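Local structure of ripening-associated protein (Musa acuminata, 4PIT) at residues V66-E69 against G70-L73. The protein is a jacalin-related banana lectin that binds mannose-containing glycans, here with dimannose in its sugar sites. The protein carries 1 engineered substitution. Numbering follows the deposited sequence.
Sequences VLQE and GEYL
Glu71 reaches back across a type II beta turn to the backbone of Gln68, the residue that opens the turn. Its main chain closes the turn, Glu71 N donating to Gln68 O at 3.0 Å. Gly70 takes the third position, where the positive phi (78°) favours glycine. Along the side chain of Glu71, CB rests 3.3 Å from Gln68 O; CG, set anti to the backbone N (chi1 -170°), meets Leu67 CD2 at 4.0 Å, the two side chains crossing at about a right angle. Beyond CG the side chain is extended, and CD comes to 3.9 Å from Gln68 N, which sets OE1 before that N-H. There OE1 accepts from Gln68 N through its anti lone pair, at 2.8 Å and almost straight (175°). OE2 is hydrogen-bonded to the hydroxyls of Thr96 and Tyr101, so both carboxylate oxygens are engaged. Leu67 CD2 also lies 4.4 Å from Leu73 CD2, a loose apolar contact between residues before and after the turn. The turn links strand 61-66 to strand 73-83, two different sheets of the jacalin-like fold, on the side of the domain remote from the bound mannoses. Glu71 is a buried residue whose carboxylate is met by backbone and hydroxyl groups; it is probably stable as an anion, one that ties the turn to strands 86-96 and 100-104 through Thr96 and Tyr101.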
loop_
_atom_site.group_PDB
_atom_site.type_symbol
_atom_site.label_atom_id
_atom_site.label_comp_id
_atom_site.label_asym_id
_atom_site.label_seq_id
_atom_site.Cartn_x
_atom_site.Cartn_y
_atom_site.Cartn_z
ATOM N N VAL B 66 14.193 15.747 6.359
ATOM C CA VAL B 66 14.779 16.623 5.349
ATOM C C VAL B 66 15.570 15.748 4.409
ATOM O O VAL B 66 16.572 15.141 4.827
ATOM C CB VAL B 66 15.662 17.743 5.982
ATOM C CG1 VAL B 66 16.165 18.733 4.925
ATOM C CG2 VAL B 66 14.926 18.488 7.083
ATOM N N LEU B 67 15.122 15.640 3.160
ATOM C CA LEU B 67 15.792 14.758 2.204
ATOM C C LEU B 67 17.144 15.290 1.747
ATOM O O LEU B 67 17.241 16.412 1.254
ATOM C CB LEU B 67 14.896 14.484 0.990
ATOM C CG LEU B 67 13.537 13.853 1.332
ATOM C CD1 LEU B 67 12.661 13.753 0.059
ATOM C CD2 LEU B 67 13.721 12.478 1.983
ATOM N N GLN B 68 18.169 14.447 1.878
ATOM C CA GLN B 68 19.516 14.787 1.397
ATOM C C GLN B 68 19.573 14.579 -0.133
ATOM O O GLN B 68 18.648 14.000 -0.726
ATOM C CB GLN B 68 20.560 13.927 2.122
ATOM C CG GLN B 68 20.535 14.128 3.638
ATOM C CD GLN B 68 21.051 12.933 4.400
ATOM O OE1 GLN B 68 20.284 12.164 5.002
ATOM N NE2 GLN B 68 22.363 12.765 4.411
ATOM N N GLU B 69 20.652 15.048 -0.791
ATOM C CA GLU B 69 20.774 14.801 -2.233
ATOM C C GLU B 69 20.855 13.289 -2.422
ATOM O O GLU B 69 21.529 12.606 -1.646
ATOM C CB GLU B 69 22.003 15.529 -2.837
ATOM C CG GLU B 69 22.039 15.549 -4.362
ATOM C CD GLU B 69 20.888 16.225 -5.090
ATOM O OE1 GLU B 69 20.409 17.280 -4.614
ATOM O OE2 GLU B 69 20.485 15.708 -6.157
ATOM N N GLY B 70 20.066 12.780 -3.357
ATOM C CA GLY B 70 19.997 11.351 -3.646
ATOM C C GLY B 70 19.163 10.538 -2.667
ATOM O O GLY B 70 19.201 9.306 -2.700
ATOM N N GLU B 71 18.419 11.218 -1.777
ATOM C CA GLU B 71 17.568 10.535 -0.807
ATOM C C GLU B 71 16.126 10.701 -1.230
ATOM O O GLU B 71 15.712 11.808 -1.587
ATOM C CB GLU B 71 17.785 11.108 0.591
ATOM C CG GLU B 71 17.124 10.302 1.705
ATOM C CD GLU B 71 17.318 10.847 3.108
ATOM O OE1 GLU B 71 17.797 11.998 3.246
ATOM O OE2 GLU B 71 16.969 10.128 4.071
ATOM N N TYR B 72 15.374 9.605 -1.185
ATOM C CA TYR B 72 13.967 9.646 -1.580
ATOM C C TYR B 72 13.135 8.783 -0.678
ATOM O O TYR B 72 13.654 7.866 -0.036
ATOM C CB TYR B 72 13.786 9.209 -3.044
ATOM C CG TYR B 72 14.671 8.058 -3.445
ATOM C CD1 TYR B 72 14.270 6.746 -3.249
ATOM C CD2 TYR B 72 15.910 8.282 -4.042
ATOM C CE1 TYR B 72 15.107 5.676 -3.572
ATOM C CE2 TYR B 72 16.752 7.223 -4.375
ATOM C CZ TYR B 72 16.339 5.920 -4.156
ATOM O OH TYR B 72 17.155 4.866 -4.502
ATOM N N LEU B 73 11.813 9.073 -0.637
ATOM C CA LEU B 73 10.880 8.327 0.204
ATOM C C LEU B 73 10.500 7.018 -0.444
ATOM O O LEU B 73 10.000 7.006 -1.567
ATOM C CB LEU B 73 9.609 9.168 0.474
ATOM C CG LEU B 73 9.870 10.447 1.295
ATOM C CD1 LEU B 73 8.730 11.455 1.105
ATOM C CD2 LEU B 73 10.103 10.105 2.801
#